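Side-chain contacts in AAR187Cp (Eremothecium gossypii, PDB 3ZIL), which probably regulates sister-chromatid cohesion as the Wpl1 partner of cohesin, represented here by its all-helical Wap1 domain: residues I27-N31 against S32-P36; C88-A91 against D92-L96; A197-G201 against S202-E206; L282-L285 against L286-S290; D347-K350 against S351-A355. All blocks are in the same frame, centred on the assembly; numbering follows the deposited sequence.

Contact 1. Residues I27-N31 against S32-P36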
loop_
_atom_site.group_PDB
_atom_site.type_symbol
_atom_site.label_atom_id
_atom_site.label_comp_id
_atom_site.label_asym_id
_atom_site.label_seq_id
_atom_site.Cartn_x
_atom_site.Cartn_y
_atom_site.Cartn_z
ATOM N N ILE A 27 6.912 -34.991 17.359
ATOM C CA ILE A 27 6.109 -33.766 17.348
ATOM C C ILE A 27 5.274 -33.710 16.057
ATOM O O ILE A 27 4.161 -33.145 16.037
ATOM C CB ILE A 27 7.001 -32.495 17.449
ATOM C CG1 ILE A 27 6.300 -31.441 18.283
ATOM C CG2 ILE A 27 7.346 -31.951 16.083
ATOM C CD1 ILE A 27 6.211 -31.858 19.739
ATOM N N LEU A 28 5.772 -34.330 15.007
ATOM C CA LEU A 28 5.025 -34.283 13.739
ATOM C C LEU A 28 3.996 -35.412 13.691
ATOM O O LEU A 28 3.998 -36.270 12.780
ATOM C CB LEU A 28 5.947 -34.271 12.501
ATOM C CG LEU A 28 7.023 -33.149 12.435
ATOM C CD1 LEU A 28 8.028 -33.444 11.316
ATOM C CD2 LEU A 28 6.446 -31.711 12.320
ATOM N N SER A 29 3.052 -35.373 14.631
ATOM C CA SER A 29 2.049 -36.465 14.761
ATOM C C SER A 29 1.017 -36.351 13.618
ATOM O O SER A 29 0.552 -35.267 13.323
ATOM C CB SER A 29 1.326 -36.345 16.114
ATOM O OG SER A 29 0.880 -35.002 16.272
ATOM N N ASP A 30 0.685 -37.460 12.990
ATOM C CA ASP A 30 -0.429 -37.579 11.984
ATOM C C ASP A 30 -1.686 -36.745 12.282
ATOM O O ASP A 30 -2.480 -37.111 13.176
ATOM C CB ASP A 30 -0.816 -39.088 11.876
ATOM C CG ASP A 30 -1.634 -39.399 10.617
ATOM O OD1 ASP A 30 -2.399 -38.517 10.121
ATOM O OD2 ASP A 30 -1.520 -40.546 10.157
ATOM N N ASN A 31 -1.870 -35.627 11.551
ATOM C CA ASN A 31 -2.963 -34.680 11.796
ATOM C C ASN A 31 -4.334 -35.324 11.595
ATOM O O ASN A 31 -5.291 -34.852 12.153
ATOM C CB ASN A 31 -2.839 -33.407 10.895
ATOM C CG ASN A 31 -1.596 -32.543 11.240
ATOM O OD1 ASN A 31 -1.364 -32.251 12.406
ATOM N ND2 ASN A 31 -0.802 -32.145 10.230
ATOM N N SER A 32 -4.405 -36.447 10.882
ATOM C CA SER A 32 -5.702 -37.105 10.624
ATOM C C SER A 32 -6.059 -38.040 11.811
ATOM O O SER A 32 -7.200 -38.539 11.922
ATOM C CB SER A 32 -5.684 -37.870 9.282
ATOM O OG SER A 32 -4.811 -38.968 9.383
ATOM N N MET A 33 -5.088 -38.231 12.705
ATOM C CA MET A 33 -5.252 -39.053 13.898
ATOM C C MET A 33 -5.316 -38.227 15.208
ATOM O O MET A 33 -5.519 -38.820 16.250
ATOM C CB MET A 33 -4.126 -40.091 14.009
ATOM C CG MET A 33 -4.121 -41.147 12.903
ATOM S SD MET A 33 -5.729 -41.944 12.608
ATOM C CE MET A 33 -5.752 -43.278 13.848
ATOM N N THR A 34 -5.177 -36.884 15.156
ATOM C CA THR A 34 -5.206 -36.023 16.362
ATOM C C THR A 34 -6.386 -35.003 16.372
ATOM O O THR A 34 -7.023 -34.748 15.319
ATOM C CB THR A 34 -3.877 -35.287 16.553
ATOM O OG1 THR A 34 -3.656 -34.436 15.427
ATOM C CG2 THR A 34 -2.784 -36.247 16.636
ATOM N N THR A 35 -6.674 -34.433 17.544
ATOM C CA THR A 35 -7.758 -33.436 17.738
ATOM C C THR A 35 -7.086 -32.105 17.399
ATOM O O THR A 35 -5.892 -32.071 17.329
ATOM C CB THR A 35 -8.210 -33.411 19.195
ATOM O OG1 THR A 35 -7.098 -32.998 20.023
ATOM C CG2 THR A 35 -8.688 -34.859 19.612
ATOM N N PRO A 36 -7.854 -31.034 17.129
ATOM C CA PRO A 36 -7.123 -29.812 16.777
ATOM C C PRO A 36 -6.324 -29.211 17.959
ATOM O O PRO A 36 -5.317 -28.548 17.733
ATOM C CB PRO A 36 -8.230 -28.862 16.282
ATOM C CG PRO A 36 -9.351 -29.771 15.854
ATOM C CD PRO A 36 -9.301 -30.928 16.832
#

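Contact 2. Residues C88-A91 against D92-L96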
loop_
_atom_site.group_PDB
_atom_site.type_symbol
_atom_site.label_atom_id
_atom_site.label_comp_id
_atom_site.label_asym_id
_atom_site.label_seq_id
_atom_site.Cartn_x
_atom_site.Cartn_y
_atom_site.Cartn_z
ATOM N N CYS A 88 2.045 -18.590 11.002
ATOM C CA CYS A 88 2.768 -17.394 10.441
ATOM C C CYS A 88 4.269 -17.355 10.948
ATOM O O CYS A 88 5.149 -17.052 10.172
ATOM C CB CYS A 88 2.102 -16.110 10.870
ATOM S SG CYS A 88 0.465 -15.773 10.208
ATOM N N PHE A 89 4.533 -17.633 12.231
ATOM C CA PHE A 89 5.914 -17.790 12.733
ATOM C C PHE A 89 6.765 -18.845 11.944
ATOM O O PHE A 89 7.852 -18.528 11.485
ATOM C CB PHE A 89 5.932 -18.039 14.266
ATOM C CG PHE A 89 7.270 -18.453 14.777
ATOM C CD1 PHE A 89 8.308 -17.515 14.919
ATOM C CD2 PHE A 89 7.542 -19.795 15.022
ATOM C CE1 PHE A 89 9.560 -17.902 15.368
ATOM C CE2 PHE A 89 8.814 -20.186 15.442
ATOM C CZ PHE A 89 9.823 -19.237 15.615
ATOM N N ILE A 90 6.223 -20.058 11.713
ATOM C CA ILE A 90 6.854 -21.063 10.923
ATOM C C ILE A 90 7.229 -20.529 9.525
ATOM O O ILE A 90 8.393 -20.711 9.062
ATOM C CB ILE A 90 5.956 -22.327 10.822
ATOM C CG1 ILE A 90 5.827 -22.942 12.205
ATOM C CG2 ILE A 90 6.459 -23.278 9.715
ATOM C CD1 ILE A 90 7.178 -23.288 12.801
ATOM N N ALA A 91 6.271 -19.931 8.826
ATOM C CA ALA A 91 6.560 -19.410 7.481
ATOM C C ALA A 91 7.707 -18.411 7.543
ATOM O O ALA A 91 8.595 -18.410 6.688
ATOM C CB ALA A 91 5.351 -18.720 6.876
ATOM N N ASP A 92 7.651 -17.527 8.525
ATOM C CA ASP A 92 8.734 -16.566 8.740
ATOM C C ASP A 92 10.075 -17.171 9.251
ATOM O O ASP A 92 11.107 -16.664 8.904
ATOM C CB ASP A 92 8.245 -15.478 9.661
ATOM C CG ASP A 92 9.178 -14.264 9.749
ATOM O OD1 ASP A 92 9.802 -13.905 8.715
ATOM O OD2 ASP A 92 9.206 -13.645 10.891
ATOM N N LYS A 93 10.056 -18.242 10.036
ATOM C CA LYS A 93 11.263 -18.743 10.697
ATOM C C LYS A 93 11.994 -19.668 9.735
ATOM O O LYS A 93 13.212 -19.670 9.736
ATOM C CB LYS A 93 10.887 -19.542 11.960
ATOM C CG LYS A 93 12.064 -19.845 12.873
ATOM C CD LYS A 93 12.860 -18.601 13.270
ATOM C CE LYS A 93 14.251 -19.046 13.685
ATOM N NZ LYS A 93 14.691 -18.150 14.774
ATOM N N ILE A 94 11.265 -20.404 8.877
ATOM C CA ILE A 94 11.909 -21.361 7.943
ATOM C C ILE A 94 11.159 -21.282 6.668
ATOM O O ILE A 94 10.411 -22.232 6.290
ATOM C CB ILE A 94 11.870 -22.831 8.458
ATOM C CG1 ILE A 94 10.418 -23.196 8.899
ATOM C CG2 ILE A 94 12.934 -23.028 9.581
ATOM C CD1 ILE A 94 10.168 -24.717 9.113
ATOM N N PRO A 95 11.310 -20.140 5.996
ATOM C CA PRO A 95 10.606 -19.888 4.759
ATOM C C PRO A 95 11.112 -20.843 3.662
ATOM O O PRO A 95 12.311 -21.173 3.621
ATOM C CB PRO A 95 11.028 -18.416 4.421
ATOM C CG PRO A 95 12.349 -18.225 5.135
ATOM C CD PRO A 95 12.086 -18.960 6.444
ATOM N N LEU A 96 10.230 -21.295 2.778
ATOM C CA LEU A 96 10.682 -22.016 1.566
ATOM C C LEU A 96 11.273 -21.002 0.580
ATOM O O LEU A 96 11.073 -19.785 0.757
ATOM C CB LEU A 96 9.492 -22.703 0.860
ATOM C CG LEU A 96 8.627 -23.623 1.721
ATOM C CD1 LEU A 96 7.343 -23.947 0.977
ATOM C CD2 LEU A 96 9.452 -24.876 2.035
#

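Contact 3. Residues A197-G201 against S202-E206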
loop_
_atom_site.group_PDB
_atom_site.type_symbol
_atom_site.label_atom_id
_atom_site.label_comp_id
_atom_site.label_asym_id
_atom_site.label_seq_id
_atom_site.Cartn_x
_atom_site.Cartn_y
_atom_site.Cartn_z
ATOM N N ALA A 197 -2.838 -3.688 -14.123
ATOM C CA ALA A 197 -2.779 -2.601 -15.077
ATOM C C ALA A 197 -3.939 -2.663 -16.093
ATOM O O ALA A 197 -4.216 -1.657 -16.759
ATOM C CB ALA A 197 -1.434 -2.679 -15.811
ATOM N N ALA A 198 -4.580 -3.828 -16.238
ATOM C CA ALA A 198 -5.653 -4.057 -17.239
ATOM C C ALA A 198 -6.820 -4.694 -16.505
ATOM O O ALA A 198 -7.112 -5.867 -16.700
ATOM C CB ALA A 198 -5.163 -4.950 -18.384
ATOM N N PRO A 199 -7.486 -3.922 -15.624
ATOM C CA PRO A 199 -8.465 -4.526 -14.748
ATOM C C PRO A 199 -9.703 -4.961 -15.561
ATOM O O PRO A 199 -10.034 -4.259 -16.512
ATOM C CB PRO A 199 -8.826 -3.382 -13.786
ATOM C CG PRO A 199 -8.485 -2.075 -14.536
ATOM C CD PRO A 199 -7.289 -2.474 -15.372
ATOM N N SER A 200 -10.378 -6.048 -15.158
ATOM C CA SER A 200 -11.699 -6.366 -15.643
ATOM C C SER A 200 -12.735 -5.403 -15.047
ATOM O O SER A 200 -12.408 -4.594 -14.158
ATOM C CB SER A 200 -12.075 -7.765 -15.186
ATOM O OG SER A 200 -12.036 -7.875 -13.764
ATOM N N GLY A 201 -13.985 -5.514 -15.504
ATOM C CA GLY A 201 -15.066 -4.706 -14.950
ATOM C C GLY A 201 -15.221 -5.012 -13.492
ATOM O O GLY A 201 -15.453 -4.148 -12.679
ATOM N N SER A 202 -15.054 -6.262 -13.121
ATOM C CA SER A 202 -15.117 -6.602 -11.737
ATOM C C SER A 202 -13.957 -5.982 -10.850
ATOM O O SER A 202 -14.162 -5.453 -9.715
ATOM C CB SER A 202 -15.113 -8.123 -11.622
ATOM O OG SER A 202 -14.942 -8.453 -10.278
ATOM N N ASP A 203 -12.749 -6.069 -11.353
ATOM C CA ASP A 203 -11.647 -5.365 -10.664
ATOM C C ASP A 203 -11.918 -3.872 -10.489
ATOM O O ASP A 203 -11.555 -3.278 -9.458
ATOM C CB ASP A 203 -10.364 -5.466 -11.462
ATOM C CG ASP A 203 -9.945 -6.865 -11.728
ATOM O OD1 ASP A 203 -10.237 -7.773 -10.940
ATOM O OD2 ASP A 203 -9.265 -7.030 -12.749
ATOM N N ILE A 204 -12.484 -3.260 -11.543
ATOM C CA ILE A 204 -12.798 -1.840 -11.531
ATOM C C ILE A 204 -13.818 -1.498 -10.440
ATOM O O ILE A 204 -13.674 -0.480 -9.694
ATOM C CB ILE A 204 -13.148 -1.294 -12.949
ATOM C CG1 ILE A 204 -11.871 -1.053 -13.735
ATOM C CG2 ILE A 204 -13.878 0.056 -12.912
ATOM C CD1 ILE A 204 -12.154 -0.874 -15.218
ATOM N N GLU A 205 -14.802 -2.357 -10.244
ATOM C CA GLU A 205 -15.748 -2.063 -9.187
ATOM C C GLU A 205 -15.044 -2.168 -7.827
ATOM O O GLU A 205 -15.333 -1.392 -6.916
ATOM C CB GLU A 205 -17.020 -2.929 -9.240
ATOM C CG GLU A 205 -17.849 -2.528 -10.447
ATOM C CD GLU A 205 -19.178 -3.195 -10.502
ATOM O OE1 GLU A 205 -19.500 -3.943 -9.544
ATOM O OE2 GLU A 205 -19.864 -3.001 -11.526
ATOM N N GLU A 206 -14.161 -3.127 -7.692
ATOM C CA GLU A 206 -13.354 -3.234 -6.415
ATOM C C GLU A 206 -12.495 -1.990 -6.222
ATOM O O GLU A 206 -12.433 -1.420 -5.118
ATOM C CB GLU A 206 -12.417 -4.431 -6.465
ATOM C CG GLU A 206 -13.102 -5.778 -6.189
ATOM C CD GLU A 206 -12.067 -6.912 -6.078
ATOM O OE1 GLU A 206 -11.064 -6.832 -5.320
ATOM O OE2 GLU A 206 -12.216 -7.884 -6.814
#

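Contact 4. Residues L282-L285 against L286-S290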
loop_
_atom_site.group_PDB
_atom_site.type_symbol
_atom_site.label_atom_id
_atom_site.label_comp_id
_atom_site.label_asym_id
_atom_site.label_seq_id
_atom_site.Cartn_x
_atom_site.Cartn_y
_atom_site.Cartn_z
ATOM N N LEU A 282 0.318 16.501 -5.580
ATOM C CA LEU A 282 0.098 17.095 -6.918
ATOM C C LEU A 282 -0.149 15.999 -7.984
ATOM O O LEU A 282 -0.981 16.155 -8.828
ATOM C CB LEU A 282 1.291 17.978 -7.335
ATOM C CG LEU A 282 1.350 19.296 -6.543
ATOM C CD1 LEU A 282 2.756 19.919 -6.474
ATOM C CD2 LEU A 282 0.337 20.345 -7.063
ATOM N N GLY A 283 0.589 14.905 -7.914
ATOM C CA GLY A 283 0.376 13.778 -8.814
ATOM C C GLY A 283 -1.061 13.314 -8.619
ATOM O O GLY A 283 -1.758 13.019 -9.600
ATOM N N LEU A 284 -1.545 13.290 -7.375
ATOM C CA LEU A 284 -2.945 12.829 -7.197
ATOM C C LEU A 284 -3.950 13.876 -7.750
ATOM O O LEU A 284 -4.874 13.521 -8.480
ATOM C CB LEU A 284 -3.224 12.415 -5.751
ATOM C CG LEU A 284 -4.674 12.091 -5.454
ATOM C CD1 LEU A 284 -5.119 10.905 -6.310
ATOM C CD2 LEU A 284 -4.861 11.795 -3.982
ATOM N N LEU A 285 -3.764 15.162 -7.378
ATOM C CA LEU A 285 -4.473 16.231 -8.070
ATOM C C LEU A 285 -4.510 16.063 -9.616
ATOM O O LEU A 285 -5.602 16.168 -10.230
ATOM C CB LEU A 285 -3.942 17.600 -7.700
ATOM C CG LEU A 285 -4.411 17.968 -6.267
ATOM C CD1 LEU A 285 -3.605 19.117 -5.692
ATOM C CD2 LEU A 285 -5.902 18.281 -6.334
ATOM N N LEU A 286 -3.348 15.873 -10.212
ATOM C CA LEU A 286 -3.210 15.761 -11.671
ATOM C C LEU A 286 -4.086 14.639 -12.251
ATOM O O LEU A 286 -4.780 14.840 -13.271
ATOM C CB LEU A 286 -1.724 15.580 -12.068
ATOM C CG LEU A 286 -1.466 15.525 -13.613
ATOM C CD1 LEU A 286 -1.766 16.875 -14.251
ATOM C CD2 LEU A 286 0.001 15.143 -13.919
ATOM N N ASN A 287 -4.042 13.479 -11.582
ATOM C CA ASN A 287 -4.853 12.350 -11.931
ATOM C C ASN A 287 -6.331 12.754 -11.942
ATOM O O ASN A 287 -7.067 12.410 -12.849
ATOM C CB ASN A 287 -4.592 11.145 -11.006
ATOM C CG ASN A 287 -3.815 10.027 -11.737
ATOM O OD1 ASN A 287 -3.272 10.260 -12.848
ATOM N ND2 ASN A 287 -3.740 8.834 -11.124
ATOM N N ILE A 288 -6.742 13.554 -10.982
ATOM C CA ILE A 288 -8.194 13.882 -10.875
ATOM C C ILE A 288 -8.495 15.043 -11.828
ATOM O O ILE A 288 -9.466 14.962 -12.627
ATOM C CB ILE A 288 -8.570 14.296 -9.416
ATOM C CG1 ILE A 288 -8.358 13.119 -8.432
ATOM C CG2 ILE A 288 -10.030 14.799 -9.293
ATOM C CD1 ILE A 288 -8.223 13.560 -6.995
ATOM N N VAL A 289 -7.691 16.125 -11.755
ATOM C CA VAL A 289 -8.093 17.321 -12.480
ATOM C C VAL A 289 -7.933 17.278 -14.000
ATOM O O VAL A 289 -8.660 18.042 -14.669
ATOM C CB VAL A 289 -7.435 18.608 -11.989
ATOM C CG1 VAL A 289 -7.735 18.790 -10.501
ATOM C CG2 VAL A 289 -5.950 18.624 -12.355
ATOM N N SER A 290 -7.005 16.441 -14.532
ATOM C CA SER A 290 -6.844 16.280 -15.984
ATOM C C SER A 290 -7.979 15.415 -16.550
ATOM O O SER A 290 -8.171 15.339 -17.745
ATOM C CB SER A 290 -5.500 15.632 -16.302
ATOM O OG SER A 290 -5.503 14.283 -15.855
#

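Contact 5. Residues D347-K350 against S351-A355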
loop_
_atom_site.group_PDB
_atom_site.type_symbol
_atom_site.label_atom_id
_atom_site.label_comp_id
_atom_site.label_asym_id
_atom_site.label_seq_id
_atom_site.Cartn_x
_atom_site.Cartn_y
_atom_site.Cartn_z
ATOM N N ASP A 347 1.755 33.480 -21.388
ATOM C CA ASP A 347 2.987 33.137 -22.078
ATOM C C ASP A 347 4.062 32.535 -21.154
ATOM O O ASP A 347 4.828 31.673 -21.599
ATOM C CB ASP A 347 3.566 34.363 -22.833
ATOM C CG ASP A 347 4.683 33.982 -23.805
ATOM O OD1 ASP A 347 4.465 33.276 -24.820
ATOM O OD2 ASP A 347 5.807 34.365 -23.573
ATOM N N PHE A 348 4.167 33.038 -19.915
ATOM C CA PHE A 348 5.099 32.449 -18.913
ATOM C C PHE A 348 4.722 30.966 -18.627
ATOM O O PHE A 348 5.597 30.067 -18.579
ATOM C CB PHE A 348 5.097 33.306 -17.628
ATOM C CG PHE A 348 5.695 32.646 -16.423
ATOM C CD1 PHE A 348 7.086 32.561 -16.244
ATOM C CD2 PHE A 348 4.868 32.128 -15.433
ATOM C CE1 PHE A 348 7.631 31.974 -15.111
ATOM C CE2 PHE A 348 5.404 31.513 -14.307
ATOM C CZ PHE A 348 6.792 31.426 -14.142
ATOM N N LEU A 349 3.427 30.731 -18.488
ATOM C CA LEU A 349 2.894 29.408 -18.145
ATOM C C LEU A 349 3.147 28.447 -19.325
ATOM O O LEU A 349 3.776 27.394 -19.147
ATOM C CB LEU A 349 1.390 29.518 -17.777
ATOM C CG LEU A 349 0.578 28.255 -17.379
ATOM C CD1 LEU A 349 1.305 27.481 -16.272
ATOM C CD2 LEU A 349 -0.796 28.695 -16.913
ATOM N N LYS A 350 2.731 28.870 -20.535
ATOM C CA LYS A 350 2.850 28.090 -21.771
ATOM C C LYS A 350 4.296 27.717 -21.927
ATOM O O LYS A 350 4.638 26.571 -22.181
ATOM C CB LYS A 350 2.348 28.918 -22.956
ATOM C CG LYS A 350 2.677 28.390 -24.351
ATOM C CD LYS A 350 1.887 29.140 -25.437
ATOM C CE LYS A 350 2.529 28.996 -26.797
ATOM N NZ LYS A 350 4.009 29.035 -26.584
ATOM N N SER A 351 5.149 28.695 -21.668
ATOM C CA SER A 351 6.583 28.550 -21.859
ATOM C C SER A 351 7.276 27.639 -20.829
ATOM O O SER A 351 8.156 26.887 -21.148
ATOM C CB SER A 351 7.170 29.964 -21.889
ATOM O OG SER A 351 8.539 29.877 -21.914
ATOM N N GLU A 352 6.866 27.705 -19.584
ATOM C CA GLU A 352 7.425 26.829 -18.552
ATOM C C GLU A 352 6.876 25.390 -18.755
ATOM O O GLU A 352 7.606 24.420 -18.619
ATOM C CB GLU A 352 7.097 27.359 -17.166
ATOM C CG GLU A 352 7.835 28.648 -16.767
ATOM C CD GLU A 352 9.369 28.542 -16.740
ATOM O OE1 GLU A 352 9.930 27.466 -16.485
ATOM O OE2 GLU A 352 10.047 29.571 -16.953
ATOM N N LEU A 353 5.641 25.288 -19.213
ATOM C CA LEU A 353 5.025 23.998 -19.510
ATOM C C LEU A 353 5.721 23.294 -20.665
ATOM O O LEU A 353 5.970 22.072 -20.597
ATOM C CB LEU A 353 3.507 24.148 -19.680
ATOM C CG LEU A 353 2.703 24.365 -18.384
ATOM C CD1 LEU A 353 1.176 24.432 -18.616
ATOM C CD2 LEU A 353 3.038 23.330 -17.315
ATOM N N GLU A 354 6.130 24.065 -21.702
ATOM C CA GLU A 354 6.842 23.472 -22.850
ATOM C C GLU A 354 8.222 22.944 -22.465
ATOM O O GLU A 354 8.652 21.898 -22.935
ATOM C CB GLU A 354 7.065 24.508 -23.994
ATOM C CG GLU A 354 5.862 24.785 -24.848
ATOM C CD GLU A 354 6.011 26.037 -25.691
ATOM O OE1 GLU A 354 6.993 26.817 -25.513
ATOM O OE2 GLU A 354 5.099 26.283 -26.499
ATOM N N ALA A 355 8.943 23.694 -21.649
ATOM C CA ALA A 355 10.193 23.209 -21.130
ATOM C C ALA A 355 10.016 21.908 -20.262
ATOM O O ALA A 355 10.845 21.015 -20.279
ATOM C CB ALA A 355 10.838 24.307 -20.271
#

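Contact 1. Residues I27-N31 against S32-P36
Asp-30 and Ser-32 meet in a type I beta turn, Asp-30 to Met-33, which carries an Asx turn on its first half and bends the link between helix 20-27 and helix 36-52. The hydrogen bonds converge on Asp-30. Asp-30 O accepts from Met-33 N at 2.9 Å and closes the beta turn. The carboxylate, placed anti to the backbone N (chi1 -163°), is used twice through Asp-30 OD1: Ser-32 N arrives at 3.0 Å on the anti side, and Ser-32 OG at 2.6 Å from further above the carboxylate plane. Both donors come from the same face, which limits the rotation of the group. Aspartate suits the place because its short stem brings an acceptor to the N-H two residues on, and serine adds a second donor beside that N-H. Outside the turn, Ser-29 OG is hydrogen-bonded to Asn-42 and Asn-31 ND2 to Gln-74, tying this surface link to the helical body.

Carbon contacts flank the turn. Met-33 CG lies 3.8 Å from Asp-30 CG while the thioether leads away. Past the turn, the Thr-34 methyl CG2 packs 3.6 Å from Asp-30 O and 3.9 Å from Ser-29 OG.

Contact 2. Residues C88-A91 against D92-L96
Cys-88 O, Phe-89 O and Ile-90 O receive Asp-92 N, Lys-93 N and Ile-94 N in the final turn of helix 81-93, the last of these bonds being 2.9 Å long from Ile-94 N to Ile-90 O, before Ile-94 leaves the helical conformation. At this C-terminal end, side chains four residues apart run alongside each other. The methylenes of Lys-93 lie on the ring of Phe-89 in a CH-pi contact: Lys-93 CB sits over one face, 4.0 Å from the Phe-89 centroid and 20° off the normal, and Lys-93 CG comes within 3.6 Å of Phe-89 CZ at the rim. The Phe-89 ring, swung away from its amide nitrogen (chi1 169°), reaches forward along the helix to Lys-93. Lysine suits this partly exposed place, since its stem covers the ring while the ammonium end leads away. One residue on, Ile-90 CG2 and Ile-94 CD1 touch at 4.0 Å, both side chains pointing the same way. These apolar groups extend a buried core: Phe-89 and Ile-90 also pack on helix 36-52, and Ile-94 on helix 54-72. Asp-92 faces helix 147-158, its carboxylate bound by Tyr-150 and Tyr-158 of that helix and by Lys-143. Pro-95 has no N-H to continue the helical pattern, and Pro-95 CA instead rests 3.2 Å from Ala-91 O.

Contact 3. Residues A197-G201 against S202-E206
A capping box starts helix 201-215, with Ser-200 at the N-cap and Asp-203 three residues further on, each side chain accepting from the backbone N of the other. Ser-200 OG, lying between its own backbone N and carbonyl carbon (chi1 58°), faces the first turn and receives Asp-203 N at 3.1 Å in an almost straight bond, 172° at the hydrogen. In return, Asp-203 OD2 accepts from Ser-200 N at 2.8 Å, the donor standing well above the carboxylate plane. Serine is apt as a cap because its hydroxyl is close enough to replace the carbonyl that would otherwise serve the first turn. Aspartate suits the third position because its short side chain reaches back three residues to the N-cap N-H, and its negative charge would probably also be favoured near the N-terminal end of a helix dipole.

Regular helical bonding follows at once, Ile-204 N meeting Ser-200 O at 2.9 Å and Glu-205 N meeting Gly-201 O at 3.1 Å. Beside the box, the residue ahead of the cap and the one four positions beyond the cap make the apolar contact called a hydrophobic staple: Pro-199 CG touches Ile-204 CG1 at 3.6 Å, the side chains crossing at a slant. Pro-199 CB also packs on Asp-203 CB at 3.5 Å, where the stem of the acid offers carbon to the ring.

The cap is largely at the surface, but its apolar flank faces inward: Ile-204 rests on Thr-239 and Leu-243 of helix 238-243, and Pro-199 on His-237 just before that helix.

Contact 4. Residues L282-L285 against L286-S290
Leu-282 O accepts from Leu-286 N at 2.8 Å, opening a run of alpha-helical bonds along the C-terminal half of helix 272-289, a part of the helix whose touching residues are all buried. The leucine's own side chain turns elsewhere, onto Val-322 and Leu-325 of helix 321-336. Gly-283 follows with its O bonded to Asn-287 N. Leu-284 makes the side-chain contact proper: Leu-284 CG lies 4.1 Å from Ile-288 CD1, the two side chains crossing at a slant one helical turn apart. With CG trans to N (chi1 173°), Leu-284 leans along the helix toward Ile-288, and both pack on helix 248-261. Branched aliphatic residues suit such a seam because they fill it with carbon alone. Leu-285 O takes Val-289 N at 2.6 Å, short and nearly straight, as well as a weak bond from Ile-288 N. The Val-289 methyl CG2 lies 3.3 Å from Leu-285 O.

Near the helix end Ser-290 OG donates to Leu-286 O at 2.7 Å, and Ser-290 N reaches this O from the opposite face, so one carbonyl is gripped twice. Asn-287 is the polar exception among the buried side chains, its amide bonded to Arg-370, Asn-236 and Thr-235. The chemistry implies that in this part of the helix aliphatic side chains fill the interior, while the Asn-287 amide and the Leu-286 carbonyl have polar partners.

Contact 5. Residues D347-K350 against S351-A355
Phe-348 with Glu-352, Leu-349 with Leu-353 and Lys-350 with Glu-354 are three consecutive pairs four residues apart on helix 343-360, near the C-terminal end of the domain. On this amphipathic helix the leucine pair faces the interior and the other two flank it, the lysine-glutamate pair being the more exposed. In the first pair Glu-352 CG lies over one face of the Phe-348 ring, 4.0 Å from the centroid and offset toward the rim, a CH-pi contact. The first torsion of Glu-352 (chi1 -70°, CG beside the backbone N) puts CG there, and that of Phe-348 (chi1 164°) swings the ring toward it; the bend at Glu-352 chi2 directs the carboxylate, whose plane is turned 49° from the ring. A glutamate is suitable here because its stem is apolar enough to cover an aromatic face at a partly exposed position.

In the second pair Leu-349 CD1 and Leu-353 CD1 touch at 3.8 Å, lying side by side. Both rest on helix 321-336, and Leu-353 packs further on helix 365-375, while Phe-348 reaches Phe-308 and Val-311 of helix 304-313.

The third pair is a salt bridge. Lys-350 runs almost fully extended and then bends at its last torsion, bringing Lys-350 NZ to 3.0 Å from Glu-354 OE2, which it meets from above the carboxylate plane. Between the same two residues the backbone bond from Glu-354 N to Lys-350 O is also 3.0 Å long. The chemistry implies one helix serving two surroundings: carbon side chains join it to its neighbours, whereas on the outer face opposite charges one turn apart would be expected to favour the helical form.

How the contacts relate
The five contacts follow one another along the chain without interleaving, spread over an elongated domain made of helices and no strands. Contact 1 lies toward one end and contact 5 toward the other, their centres about 72 Å apart. Four of them form two neighbouring pairs: contacts 1 and 2, with centres about 20 Å apart, both pack on helices 36-52 and 54-72, while contacts 4 and 5, about 19 Å apart, share helices 321-336 and 365-375. Contact 3 lies between, its centre about 33 Å from that of contact 2 and 21 Å from that of contact 4. No two of them touch, so each is a local feature of its own helix or turn, consistent with a rod-like domain built by successive helix-on-helix packing.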